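Local atomic coordinates of halocarboxylic acid dehalogenase DehI (PDB entry 3BJX), a protein that probably hydrolyses the carbon-halogen bond of 2-haloalkanoic acids, as expected of a group I haloacid dehalogenase from Pseudomonas putida. Residues Lys102-Leu105 and Tyr106-Gly109; Gly113-Glu116 and Lys117-Val121; Ala138-Glu141 and Ser142-Arg146; Leu239-Arg242 and Ala243-Val247. One frame throughout, in Å; residues are numbered along the deposited sequence.

Contact 1 of 4, residues Lys102-Leu105 and Tyr106-Gly109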
ATOM      1  N   LYS A 102     -15.537   5.248  28.814  1.00 26.08           N
ATOM      2  CA  LYS A 102     -16.572   4.591  29.595  1.00 27.79           C
ATOM      3  C   LYS A 102     -17.654   5.574  30.065  1.00 26.67           C
ATOM      4  O   LYS A 102     -18.828   5.360  29.796  1.00 26.63           O
ATOM      5  CB  LYS A 102     -15.922   3.871  30.766  1.00 31.00           C
ATOM      6  CG  LYS A 102     -16.869   3.120  31.666  1.00 35.40           C
ATOM      7  CD  LYS A 102     -16.111   2.510  32.850  1.00 38.69           C
ATOM      8  CE  LYS A 102     -14.713   2.027  32.425  1.00 40.04           C
ATOM      9  NZ  LYS A 102     -14.413   0.692  33.000  1.00 42.24           N
ATOM     10  N   GLU A 103     -17.258   6.648  30.755  1.00 26.89           N
ATOM     11  CA  GLU A 103     -18.191   7.731  31.144  1.00 27.57           C
ATOM     12  C   GLU A 103     -18.937   8.343  29.941  1.00 26.74           C
ATOM     13  O   GLU A 103     -20.103   8.725  30.050  1.00 27.44           O
ATOM     14  CB  GLU A 103     -17.469   8.844  31.925  1.00 29.27           C
ATOM     15  CG  GLU A 103     -16.983   8.487  33.354  1.00 30.61           C
ATOM     16  CD  GLU A 103     -18.104   7.996  34.303  1.00 33.08           C
ATOM     17  OE1 GLU A 103     -19.294   8.408  34.168  1.00 32.86           O
ATOM     18  OE2 GLU A 103     -17.778   7.188  35.206  1.00 34.71           O
ATOM     19  N   ARG A 104     -18.248   8.435  28.803  1.00 24.72           N
ATOM     20  CA  ARG A 104     -18.840   8.864  27.537  1.00 21.76           C
ATOM     21  C   ARG A 104     -19.949   7.945  27.058  1.00 20.63           C
ATOM     22  O   ARG A 104     -20.968   8.406  26.543  1.00 20.80           O
ATOM     23  CB  ARG A 104     -17.750   8.984  26.449  1.00 21.12           C
ATOM     24  CG  ARG A 104     -18.279   9.316  25.043  1.00 18.17           C
ATOM     25  CD  ARG A 104     -18.949  10.693  25.024  1.00 17.50           C
ATOM     26  NE  ARG A 104     -19.644  11.025  23.777  1.00 14.88           N
ATOM     27  CZ  ARG A 104     -20.954  10.923  23.577  1.00 16.77           C
ATOM     28  NH1 ARG A 104     -21.749  10.476  24.541  1.00 16.65           N
ATOM     29  NH2 ARG A 104     -21.480  11.272  22.396  1.00 17.70           N
ATOM     30  N   LEU A 105     -19.729   6.643  27.185  1.00 20.64           N
ATOM     31  CA  LEU A 105     -20.715   5.661  26.771  1.00 20.08           C
ATOM     32  C   LEU A 105     -21.880   5.622  27.755  1.00 21.13           C
ATOM     33  O   LEU A 105     -23.017   5.442  27.347  1.00 20.83           O
ATOM     34  CB  LEU A 105     -20.067   4.276  26.564  1.00 20.36           C
ATOM     35  CG  LEU A 105     -19.102   4.223  25.357  1.00 18.88           C
ATOM     36  CD1 LEU A 105     -18.318   2.921  25.346  1.00 17.66           C
ATOM     37  CD2 LEU A 105     -19.805   4.485  24.011  1.00 15.43           C
ATOM     38  N   TYR A 106     -21.604   5.841  29.041  1.00 22.50           N
ATOM     39  CA  TYR A 106     -22.664   6.104  30.008  1.00 23.47           C
ATOM     40  C   TYR A 106     -23.562   7.234  29.530  1.00 24.04           C
ATOM     41  O   TYR A 106     -24.783   7.087  29.487  1.00 23.78           O
ATOM     42  CB  TYR A 106     -22.085   6.498  31.369  1.00 25.61           C
ATOM     43  CG  TYR A 106     -21.474   5.365  32.164  1.00 26.03           C
ATOM     44  CD1 TYR A 106     -21.883   4.045  31.987  1.00 25.24           C
ATOM     45  CD2 TYR A 106     -20.535   5.632  33.143  1.00 26.72           C
ATOM     46  CE1 TYR A 106     -21.330   3.017  32.748  1.00 26.94           C
ATOM     47  CE2 TYR A 106     -19.974   4.614  33.911  1.00 27.75           C
ATOM     48  CZ  TYR A 106     -20.370   3.315  33.715  1.00 26.79           C
ATOM     49  OH  TYR A 106     -19.780   2.328  34.487  1.00 26.82           O
ATOM     50  N   ALA A 107     -22.940   8.364  29.187  1.00 23.87           N
ATOM     51  CA  ALA A 107     -23.637   9.552  28.726  1.00 23.35           C
ATOM     52  C   ALA A 107     -24.456   9.272  27.471  1.00 24.06           C
ATOM     53  O   ALA A 107     -25.487   9.909  27.237  1.00 24.86           O
ATOM     54  CB  ALA A 107     -22.648  10.672  28.482  1.00 22.88           C
ATOM     55  N   ALA A 108     -23.999   8.318  26.662  1.00 23.59           N
ATOM     56  CA  ALA A 108     -24.796   7.844  25.537  1.00 23.70           C
ATOM     57  C   ALA A 108     -25.763   6.749  26.005  1.00 25.19           C
ATOM     58  O   ALA A 108     -26.615   6.309  25.237  1.00 23.85           O
ATOM     59  CB  ALA A 108     -23.885   7.344  24.423  1.00 21.99           C
ATOM     60  N   GLY A 109     -25.652   6.414  27.302  1.00 28.01           N
ATOM     61  CA  GLY A 109     -26.036   5.134  27.971  1.00 31.29           C
ATOM     62  C   GLY A 109     -26.747   4.035  27.220  1.00 32.39           C
ATOM     63  O   GLY A 109     -27.929   4.198  26.923  1.00 33.09           O
TER

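Contact 2 of 4, residues Gly113-Glu116 and Lys117-Val121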
ATOM      1  N   GLY A 113     -23.207  -3.677  31.389  1.00 27.12           N
ATOM      2  CA  GLY A 113     -23.399  -4.895  30.607  1.00 25.95           C
ATOM      3  C   GLY A 113     -23.203  -4.709  29.113  1.00 24.27           C
ATOM      4  O   GLY A 113     -22.771  -5.629  28.424  1.00 24.00           O
ATOM      5  N   GLU A 114     -23.529  -3.521  28.606  1.00 24.20           N
ATOM      6  CA  GLU A 114     -23.391  -3.223  27.182  1.00 22.67           C
ATOM      7  C   GLU A 114     -21.954  -2.820  26.823  1.00 22.05           C
ATOM      8  O   GLU A 114     -21.419  -3.249  25.828  1.00 22.60           O
ATOM      9  CB  GLU A 114     -24.360  -2.130  26.778  1.00 22.94           C
ATOM     10  CG  GLU A 114     -25.840  -2.507  26.843  1.00 24.91           C
ATOM     11  CD  GLU A 114     -26.754  -1.276  26.725  1.00 25.56           C
ATOM     12  OE1 GLU A 114     -26.636  -0.344  27.558  1.00 24.95           O
ATOM     13  OE2 GLU A 114     -27.592  -1.238  25.792  1.00 28.52           O
ATOM     14  N   ILE A 115     -21.344  -1.969  27.638  1.00 22.79           N
ATOM     15  CA  ILE A 115     -19.933  -1.642  27.526  1.00 22.10           C
ATOM     16  C   ILE A 115     -19.035  -2.914  27.577  1.00 22.43           C
ATOM     17  O   ILE A 115     -17.998  -2.959  26.899  1.00 22.76           O
ATOM     18  CB  ILE A 115     -19.538  -0.593  28.597  1.00 22.31           C
ATOM     19  CG1 ILE A 115     -20.310   0.723  28.354  1.00 22.10           C
ATOM     20  CG2 ILE A 115     -18.031  -0.361  28.585  1.00 22.09           C
ATOM     21  CD1 ILE A 115     -20.306   1.738  29.540  1.00 20.20           C
ATOM     22  N   GLU A 116     -19.455  -3.937  28.340  1.00 20.25           N
ATOM     23  CA  GLU A 116     -18.761  -5.237  28.394  1.00 20.14           C
ATOM     24  C   GLU A 116     -18.810  -5.991  27.060  1.00 20.27           C
ATOM     25  O   GLU A 116     -17.840  -6.663  26.652  1.00 19.61           O
ATOM     26  CB  GLU A 116     -19.269  -6.110  29.566  1.00 20.08           C
ATOM     27  CG  GLU A 116     -18.541  -7.480  29.792  1.00 19.32           C
ATOM     28  CD  GLU A 116     -17.009  -7.392  29.955  1.00 21.28           C
ATOM     29  OE1 GLU A 116     -16.504  -6.661  30.839  1.00 21.50           O
ATOM     30  OE2 GLU A 116     -16.289  -8.081  29.195  1.00 22.72           O
ATOM     31  N   LYS A 117     -19.926  -5.837  26.357  1.00 21.20           N
ATOM     32  CA  LYS A 117     -20.078  -6.412  25.039  1.00 19.84           C
ATOM     33  C   LYS A 117     -19.159  -5.746  24.028  1.00 20.07           C
ATOM     34  O   LYS A 117     -18.578  -6.430  23.201  1.00 19.55           O
ATOM     35  CB  LYS A 117     -21.535  -6.355  24.597  1.00 21.62           C
ATOM     36  CG  LYS A 117     -22.484  -7.129  25.498  1.00 22.47           C
ATOM     37  CD  LYS A 117     -21.859  -8.436  25.879  1.00 22.84           C
ATOM     38  CE  LYS A 117     -22.834  -9.317  26.589  1.00 24.56           C
ATOM     39  NZ  LYS A 117     -22.265 -10.694  26.620  1.00 26.52           N
ATOM     40  N   VAL A 118     -19.023  -4.416  24.110  1.00 21.32           N
ATOM     41  CA  VAL A 118     -18.094  -3.635  23.263  1.00 19.97           C
ATOM     42  C   VAL A 118     -16.657  -4.097  23.570  1.00 20.95           C
ATOM     43  O   VAL A 118     -15.946  -4.557  22.684  1.00 23.95           O
ATOM     44  CB  VAL A 118     -18.290  -2.090  23.487  1.00 19.71           C
ATOM     45  CG1 VAL A 118     -17.169  -1.252  22.853  1.00 18.53           C
ATOM     46  CG2 VAL A 118     -19.702  -1.622  23.009  1.00 17.51           C
ATOM     47  N   ARG A 119     -16.267  -4.012  24.837  1.00 20.34           N
ATOM     48  CA  ARG A 119     -14.998  -4.540  25.367  1.00 21.39           C
ATOM     49  C   ARG A 119     -14.607  -5.961  24.892  1.00 20.32           C
ATOM     50  O   ARG A 119     -13.439  -6.203  24.578  1.00 20.52           O
ATOM     51  CB  ARG A 119     -15.031  -4.475  26.918  1.00 21.26           C
ATOM     52  CG  ARG A 119     -13.827  -5.070  27.610  1.00 21.57           C
ATOM     53  CD  ARG A 119     -13.906  -4.965  29.108  1.00 22.81           C
ATOM     54  NE  ARG A 119     -13.795  -3.588  29.595  1.00 23.69           N
ATOM     55  CZ  ARG A 119     -14.788  -2.922  30.184  1.00 24.24           C
ATOM     56  NH1 ARG A 119     -15.967  -3.499  30.359  1.00 25.82           N
ATOM     57  NH2 ARG A 119     -14.610  -1.676  30.598  1.00 24.32           N
ATOM     58  N   ARG A 120     -15.567  -6.890  24.868  1.00 20.17           N
ATOM     59  CA  ARG A 120     -15.307  -8.282  24.462  1.00 20.43           C
ATOM     60  C   ARG A 120     -14.819  -8.326  23.024  1.00 19.59           C
ATOM     61  O   ARG A 120     -13.883  -9.068  22.695  1.00 21.00           O
ATOM     62  CB  ARG A 120     -16.558  -9.165  24.622  1.00 19.72           C
ATOM     63  CG  ARG A 120     -16.962  -9.442  26.085  1.00 22.32           C
ATOM     64  CD  ARG A 120     -18.160 -10.411  26.249  1.00 22.65           C
ATOM     65  NE  ARG A 120     -17.764 -11.831  26.226  1.00 25.50           N
ATOM     66  CZ  ARG A 120     -18.131 -12.705  25.284  1.00 27.48           C
ATOM     67  NH1 ARG A 120     -18.901 -12.314  24.263  1.00 29.20           N
ATOM     68  NH2 ARG A 120     -17.726 -13.975  25.347  1.00 26.30           N
ATOM     69  N   VAL A 121     -15.481  -7.531  22.188  1.00 17.52           N
ATOM     70  CA  VAL A 121     -15.168  -7.327  20.774  1.00 15.43           C
ATOM     71  C   VAL A 121     -13.818  -6.635  20.616  1.00 15.93           C
ATOM     72  O   VAL A 121     -12.943  -7.104  19.880  1.00 17.40           O
ATOM     73  CB  VAL A 121     -16.295  -6.461  20.085  1.00 14.60           C
ATOM     74  CG1 VAL A 121     -15.863  -5.946  18.685  1.00 13.47           C
ATOM     75  CG2 VAL A 121     -17.622  -7.233  20.043  1.00 11.38           C
TER

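Contact 3 of 4, residues Ala138-Glu141 and Ser142-Arg146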
ATOM      1  N   ALA A 138       4.402 -12.137   6.538  1.00 13.15           N
ATOM      2  CA  ALA A 138       5.098 -13.344   6.025  1.00 12.25           C
ATOM      3  C   ALA A 138       4.747 -13.582   4.555  1.00 12.37           C
ATOM      4  O   ALA A 138       5.626 -13.823   3.712  1.00 13.14           O
ATOM      5  CB  ALA A 138       4.777 -14.581   6.855  1.00 14.01           C
ATOM      6  N   LEU A 139       3.455 -13.463   4.255  1.00 11.74           N
ATOM      7  CA  LEU A 139       2.944 -13.540   2.894  1.00 11.67           C
ATOM      8  C   LEU A 139       3.464 -12.447   1.953  1.00 13.45           C
ATOM      9  O   LEU A 139       3.784 -12.749   0.833  1.00 15.29           O
ATOM     10  CB  LEU A 139       1.414 -13.553   2.895  1.00 10.37           C
ATOM     11  CG  LEU A 139       0.620 -14.655   3.623  1.00  9.28           C
ATOM     12  CD1 LEU A 139      -0.820 -14.631   3.178  1.00  7.49           C
ATOM     13  CD2 LEU A 139       1.209 -16.045   3.445  1.00  7.46           C
ATOM     14  N   SER A 140       3.533 -11.187   2.399  1.00 15.61           N
ATOM     15  CA  SER A 140       3.888 -10.096   1.512  1.00 16.16           C
ATOM     16  C   SER A 140       5.366 -10.159   1.197  1.00 18.21           C
ATOM     17  O   SER A 140       5.785  -9.985   0.042  1.00 17.46           O
ATOM     18  CB  SER A 140       3.552  -8.748   2.139  1.00 17.17           C
ATOM     19  OG  SER A 140       3.991  -7.681   1.301  1.00 17.27           O
ATOM     20  N   GLU A 141       6.153 -10.430   2.233  1.00 18.79           N
ATOM     21  CA  GLU A 141       7.600 -10.475   2.109  1.00 18.91           C
ATOM     22  C   GLU A 141       8.091 -11.567   1.141  1.00 17.58           C
ATOM     23  O   GLU A 141       8.968 -11.321   0.297  1.00 15.22           O
ATOM     24  CB  GLU A 141       8.185 -10.634   3.513  1.00 21.98           C
ATOM     25  CG  GLU A 141       9.474  -9.893   3.798  1.00 24.02           C
ATOM     26  CD  GLU A 141       9.492  -8.440   3.365  1.00 24.67           C
ATOM     27  OE1 GLU A 141       8.471  -7.735   3.463  1.00 25.63           O
ATOM     28  OE2 GLU A 141      10.570  -7.995   2.941  1.00 24.66           O
ATOM     29  N   SER A 142       7.512 -12.766   1.243  1.00 18.99           N
ATOM     30  CA  SER A 142       7.863 -13.877   0.355  1.00 18.24           C
ATOM     31  C   SER A 142       7.316 -13.677  -1.069  1.00 20.49           C
ATOM     32  O   SER A 142       7.992 -13.987  -2.068  1.00 17.87           O
ATOM     33  CB  SER A 142       7.430 -15.223   0.943  1.00 17.55           C
ATOM     34  OG  SER A 142       6.045 -15.240   1.253  1.00 18.81           O
HETATM   35  N   MSE A 143       6.095 -13.150  -1.153  1.00 23.00           N
HETATM   36  CA  MSE A 143       5.530 -12.685  -2.418  1.00 26.13           C
HETATM   37  C   MSE A 143       6.517 -11.803  -3.169  1.00 24.93           C
HETATM   38  O   MSE A 143       6.633 -11.889  -4.385  1.00 25.63           O
HETATM   39  CB  MSE A 143       4.243 -11.902  -2.165  1.00 31.40           C
HETATM   40  CG  MSE A 143       3.550 -11.390  -3.409  1.00 37.43           C
HETATM   41 SE   MSE A 143       3.175 -12.833  -4.691  1.00 46.37          SE
HETATM   42  CE  MSE A 143       2.286 -14.090  -3.477  1.00 43.80           C
ATOM     43  N   GLN A 144       7.234 -10.965  -2.432  1.00 23.45           N
ATOM     44  CA  GLN A 144       8.252 -10.093  -3.017  1.00 23.48           C
ATOM     45  C   GLN A 144       9.707 -10.647  -3.029  1.00 23.60           C
ATOM     46  O   GLN A 144      10.649  -9.884  -3.152  1.00 21.99           O
ATOM     47  CB  GLN A 144       8.184  -8.699  -2.377  1.00 21.09           C
ATOM     48  CG  GLN A 144       6.881  -7.971  -2.650  1.00 19.56           C
ATOM     49  CD  GLN A 144       6.841  -6.632  -1.938  1.00 20.28           C
ATOM     50  OE1 GLN A 144       7.883  -6.049  -1.675  1.00 19.83           O
ATOM     51  NE2 GLN A 144       5.638  -6.140  -1.621  1.00 17.65           N
HETATM   52  N   MSE A 145       9.872 -11.967  -2.925  1.00 26.40           N
HETATM   53  CA  MSE A 145      11.193 -12.627  -3.041  1.00 29.94           C
HETATM   54  C   MSE A 145      12.248 -12.184  -1.995  1.00 26.44           C
HETATM   55  O   MSE A 145      13.442 -12.010  -2.306  1.00 23.00           O
HETATM   56  CB  MSE A 145      11.761 -12.432  -4.453  1.00 36.38           C
HETATM   57  CG  MSE A 145      10.750 -12.578  -5.566  1.00 44.56           C
HETATM   58 SE   MSE A 145      10.449 -14.443  -5.954  1.00 55.18          SE
HETATM   59  CE  MSE A 145      12.230 -14.947  -6.620  1.00 51.29           C
ATOM     60  N   ARG A 146      11.790 -11.970  -0.773  1.00 23.99           N
ATOM     61  CA  ARG A 146      12.684 -11.709   0.342  1.00 22.87           C
ATOM     62  C   ARG A 146      12.470 -12.807   1.372  1.00 21.61           C
ATOM     63  O   ARG A 146      11.379 -13.389   1.439  1.00 21.52           O
ATOM     64  CB  ARG A 146      12.511 -10.279   0.901  1.00 22.93           C
ATOM     65  CG  ARG A 146      13.197  -9.207   0.020  1.00 21.60           C
ATOM     66  CD  ARG A 146      13.162  -7.796   0.638  1.00 21.20           C
ATOM     67  NE  ARG A 146      11.804  -7.274   0.747  1.00 17.99           N
ATOM     68  CZ  ARG A 146      11.195  -6.503  -0.152  1.00 16.25           C
ATOM     69  NH1 ARG A 146      11.816  -6.127  -1.269  1.00 12.74           N
ATOM     70  NH2 ARG A 146       9.941  -6.102   0.078  1.00 13.81           N
TER
HETATM   71  O   HOH W   1       3.319  -7.904  -1.559  1.00 19.04           O

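Contact 4 of 4, residues Leu239-Arg242 and Ala243-Val247. Unlike the reference sequence in segment 243-247: R244 (reference Pro).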
ATOM      1  N   LEU A 239       5.324  -0.388  13.344  1.00 15.20           N
ATOM      2  CA  LEU A 239       4.717  -1.706  13.334  1.00 14.11           C
ATOM      3  C   LEU A 239       4.999  -2.460  12.061  1.00 14.50           C
ATOM      4  O   LEU A 239       5.388  -3.625  12.123  1.00 15.70           O
ATOM      5  CB  LEU A 239       3.205  -1.595  13.523  1.00 14.83           C
ATOM      6  CG  LEU A 239       2.645  -1.975  14.884  1.00 14.11           C
ATOM      7  CD1 LEU A 239       3.442  -1.335  15.981  1.00 12.18           C
ATOM      8  CD2 LEU A 239       1.161  -1.571  14.948  1.00 14.09           C
ATOM      9  N   VAL A 240       4.796  -1.805  10.912  1.00 14.04           N
ATOM     10  CA  VAL A 240       5.103  -2.397   9.597  1.00 13.95           C
ATOM     11  C   VAL A 240       6.544  -2.936   9.548  1.00 15.50           C
ATOM     12  O   VAL A 240       6.771  -4.091   9.186  1.00 17.22           O
ATOM     13  CB  VAL A 240       4.851  -1.388   8.394  1.00 11.58           C
ATOM     14  CG1 VAL A 240       5.287  -1.987   7.097  1.00  9.66           C
ATOM     15  CG2 VAL A 240       3.407  -0.975   8.297  1.00  8.69           C
ATOM     16  N   THR A 241       7.494  -2.086   9.931  1.00 17.25           N
ATOM     17  CA  THR A 241       8.923  -2.412   9.987  1.00 17.72           C
ATOM     18  C   THR A 241       9.223  -3.534  10.985  1.00 17.57           C
ATOM     19  O   THR A 241       9.844  -4.526  10.632  1.00 17.83           O
ATOM     20  CB  THR A 241       9.740  -1.194  10.407  1.00 18.23           C
ATOM     21  OG1 THR A 241       9.472  -0.093   9.527  1.00 17.89           O
ATOM     22  CG2 THR A 241      11.204  -1.514  10.363  1.00 19.59           C
ATOM     23  N   ARG A 242       8.776  -3.370  12.228  1.00 17.45           N
ATOM     24  CA  ARG A 242       9.001  -4.370  13.267  1.00 16.72           C
ATOM     25  C   ARG A 242       8.470  -5.759  12.894  1.00 17.20           C
ATOM     26  O   ARG A 242       9.196  -6.745  13.010  1.00 17.03           O
ATOM     27  CB  ARG A 242       8.433  -3.897  14.604  1.00 16.80           C
ATOM     28  CG  ARG A 242       8.744  -4.825  15.795  1.00 17.29           C
ATOM     29  CD  ARG A 242      10.238  -5.084  15.891  1.00 17.45           C
ATOM     30  NE  ARG A 242      10.553  -6.011  16.965  1.00 16.72           N
ATOM     31  CZ  ARG A 242      11.565  -6.866  16.932  1.00 16.26           C
ATOM     32  NH1 ARG A 242      12.353  -6.923  15.859  1.00 14.61           N
ATOM     33  NH2 ARG A 242      11.783  -7.659  17.976  1.00 15.99           N
ATOM     34  N   ALA A 243       7.216  -5.822  12.438  1.00 17.61           N
ATOM     35  CA  ALA A 243       6.614  -7.052  11.911  1.00 16.26           C
ATOM     36  C   ALA A 243       7.434  -7.695  10.786  1.00 17.20           C
ATOM     37  O   ALA A 243       7.498  -8.913  10.700  1.00 17.39           O
ATOM     38  CB  ALA A 243       5.189  -6.789  11.446  1.00 16.27           C
ATOM     39  N   ARG A 244       8.049  -6.861   9.940  1.00 18.69           N
ATOM     40  CA  ARG A 244       8.958  -7.277   8.844  1.00 19.00           C
ATOM     41  C   ARG A 244      10.158  -8.021   9.418  1.00 17.87           C
ATOM     42  O   ARG A 244      10.496  -9.079   8.943  1.00 17.88           O
ATOM     43  CB  ARG A 244       9.368  -6.055   7.983  1.00 18.06           C
ATOM     44  CG  ARG A 244      10.284  -6.301   6.753  1.00 19.49           C
ATOM     45  CD  ARG A 244      10.283  -5.068   5.788  1.00 22.23           C
ATOM     46  NE  ARG A 244       9.242  -5.151   4.713  1.00 26.47           N
ATOM     47  CZ  ARG A 244       8.468  -4.155   4.253  1.00 23.98           C
ATOM     48  NH1 ARG A 244       8.546  -2.926   4.762  1.00 23.84           N
ATOM     49  NH2 ARG A 244       7.602  -4.407   3.282  1.00 22.93           N
ATOM     50  N   GLU A 245      10.768  -7.473  10.468  1.00 18.57           N
ATOM     51  CA  GLU A 245      11.904  -8.109  11.130  1.00 19.17           C
ATOM     52  C   GLU A 245      11.469  -9.381  11.839  1.00 19.13           C
ATOM     53  O   GLU A 245      12.162 -10.410  11.775  1.00 19.72           O
ATOM     54  CB  GLU A 245      12.556  -7.173  12.150  1.00 19.07           C
ATOM     55  CG  GLU A 245      13.070  -5.862  11.559  1.00 20.90           C
ATOM     56  CD  GLU A 245      13.375  -4.836  12.608  1.00 20.34           C
ATOM     57  OE1 GLU A 245      12.939  -5.006  13.756  1.00 22.25           O
ATOM     58  OE2 GLU A 245      14.044  -3.851  12.295  1.00 21.90           O
ATOM     59  N   LEU A 246      10.331  -9.303  12.527  1.00 16.85           N
ATOM     60  CA  LEU A 246       9.814 -10.452  13.229  1.00 16.25           C
ATOM     61  C   LEU A 246       9.596 -11.630  12.274  1.00 16.28           C
ATOM     62  O   LEU A 246       9.899 -12.766  12.648  1.00 17.25           O
ATOM     63  CB  LEU A 246       8.553 -10.107  14.054  1.00 15.33           C
ATOM     64  CG  LEU A 246       8.864  -9.314  15.328  1.00 14.05           C
ATOM     65  CD1 LEU A 246       7.638  -8.628  15.874  1.00 13.70           C
ATOM     66  CD2 LEU A 246       9.492 -10.205  16.390  1.00 13.79           C
ATOM     67  N   VAL A 247       9.102 -11.392  11.050  1.00 15.83           N
ATOM     68  CA  VAL A 247       8.930 -12.550  10.136  1.00 15.76           C
ATOM     69  C   VAL A 247      10.234 -13.135   9.600  1.00 16.37           C
ATOM     70  O   VAL A 247      10.260 -14.317   9.274  1.00 17.57           O
ATOM     71  CB  VAL A 247       7.837 -12.405   8.997  1.00 15.47           C
ATOM     72  CG1 VAL A 247       6.635 -11.605   9.473  1.00 15.16           C
ATOM     73  CG2 VAL A 247       8.424 -11.856   7.682  1.00 13.65           C
TER

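Contact 1 of 4, residues Lys102-Leu105 and Tyr106-Gly109
Y106 N bonds to K102 O at 2.9 Å, and its N-H...O angle of 166° makes it the straightest of three i to i+4 backbone bonds in this last turn of helix 101-107. K102 O also lies over one face of the Y106 ring, nearer the rim than the centre, at 3.6 Å from CG. Because chi1 (-74°) turns the ring away from its own carbonyl and back along the preceding turn, it runs beside the K102 chain, whose CD is 4.0 Å from Y106 OH. E103 meets the ring at its edge: OE1 is 3.2 Å from CD2, with the carboxylate turned 68° from the ring plane. The hydroxyl bonds to D112 and the ring packs on I115, both of helix 112-143; an alanine here would probably leave D112 without that mate and open a gap between K102 and I115. Next, A107 N bonds to E103 O at 3.0 Å, and the A107 methyl CB rests 3.4 Å from R104 O. A108 N closes the series on R104 O through a more bent bond, and A108 CB sits 3.8 Å from R104 NH1; the same guanidinium is held through NE by a salt bridge to E221 of helix 212-223. With no salt bridge between the two segments, the side-chain chemistry here is that of an acid at the C-H edge of an aromatic ring, an approach that should be mildly attractive electrostatically.

Contact 2 of 4, residues Gly113-Glu116 and Lys117-Val121
E114 O receives two backbone N-H groups, from V118 at 3.2 Å and, weakly, from K117 at 3.0 Å. The first is the regular i to i+4 bond of an alpha helix, here the opening turns of the long helix 112-143. The next bond along, R119 N to I115 O at 2.9 Å, is the straightest, with an N-H...O angle of 170°. On the side-chain level the segments are joined by an i to i+3 salt bridge: R119 NH1 reaches E116 OE1 at 3.2 Å. It is not a flat pairing, since the nitrogen comes from well above the carboxylate plane and the two planar groups are 34° apart. E116 gets there by having CG anti to its backbone N (chi1 -176°) and then bending at chi2, which curls the acid forward over the next turn. The guanidinium has a second acid at NH2, D299 of helix 267-299, while K102 of helix 101-107 brings a like charge close to that same nitrogen; the two acids plausibly offset it. A lysine in place of E116 would probably leave R119 NH1 without its carboxylate and add a further positive charge between R119 and R120. Beside these polar groups, I115 CG2 lies 4.2 Å from R119 NH1, and the isoleucine is wedged against L105, Y106 and L298. R120 sends its guanidinium to D170, and the E116 carboxylate meets the aliphatic part of R120 instead, OE2 lying 3.5 Å from R120 CG.

Contact 3 of 4, residues Ala138-Glu141 and Ser142-Arg146
The backbone bonds of R146 N to E141 O, at 3.1 Å, and of M145 N to S142 O close a Schellman motif at the end of helix 112-143, with M145 at positive phi as the C-prime residue. The same reversal brings R146 back over the last turn, where its side chain crosses that of E141. Their salt bridge is short and almost straight: NE to OE2 is 2.6 Å with an N-H...O angle of 174°. The oxygen lies in the guanidinium plane, at its edge, but the nitrogen approaches from above the carboxylate plane, the two groups being 42° apart. OE2 is shared with R248, and OE1 takes R244, so a single buried carboxylate faces three arginines, which would probably hold it ionised; a bound sulfate lies about 5 Å from this side chain. R146 NH1 reaches across to the second subunit, with a salt bridge to its D194 and a hydrogen bond to the carbonyl of its H198, which makes this helix end part of the dimer interface. One turn earlier, A138 O accepts twice from S142, from N and from OG at 2.9 Å; chi1 of 55° folds the hydroxyl back over the helix toward that carbonyl. Q144, the first residue past the helix, lends OE1 to R146 NH2 through a weak bond. S140 OG is hydrogen-bonded to Q281 of helix 267-299. Q144 NE2, 3.7 Å from S140 OG, is joined to it by a water that accepts from NE2 and donates to OG, both at 2.9 Å.

Contact 4 of 4, residues Leu239-Arg242 and Ala243-Val247
R242 NH1 grips E245 OE1 at 2.9 Å in a salt bridge one turn apart. The oxygen is used on its anti side, slightly out of the carboxylate plane; the two planes are 75° apart, and the bond to E245 is made through NH1 alone, not as a flat two-pronged pair. L246 meets the same guanidinium from a different direction: its CD2 sits over one face, offset toward the rim, 3.8 Å from NH2. R242 reaches both because its CG lies opposite the backbone N (chi1 -174°) and the chain then bends at chi2, swinging the group forward along the helix. These are i to i+3 and i to i+4 contacts on helix 230-248, whose backbone ladder runs beneath them, L246 N to R242 O being 2.8 Å and A243 N to L239 O 2.9 Å. On another side of the helix, V240 and R244 lie alongside each other, CG1 being 4.1 Å from NH1. R244, where the reference sequence has a proline, has its NE fixed by E141 of helix 112-143 and packs on Y197 of the second subunit. Further out, E86 of helix 78-90 takes R242 NE, and L87 of that helix packs against both R242 and L246. A243 is small and buried, lying on L133 and T137, while L239 and V240 turn to A285 of helix 267-299. E245 belongs to the exposed side, where a bound sulfate, probably from the crystallisation liquor, lies about 3 Å from its side chain.

Overall arrangement
Contacts 1 and 2 sit on consecutive helices and touch through I115, packed against L105 and Y106; contact 1 is at the surface and contact 2 partly buried. Contact 3 shares helix 112-143 with contact 2, but their centres are about 37 Å apart, on opposite sides of the chain's centre. Contacts 3 and 4 are both buried and are joined directly, E141 OE1 to R244 NE at 3.0 Å. Three contacts use an arginine-carboxylate bridge, contact 1 instead an acid at a ring edge. Contacts 2 and 4 bridge within a continuing helix, whereas contact 3 bridges across a helix end and, with R244 of contact 4, meets the second subunit.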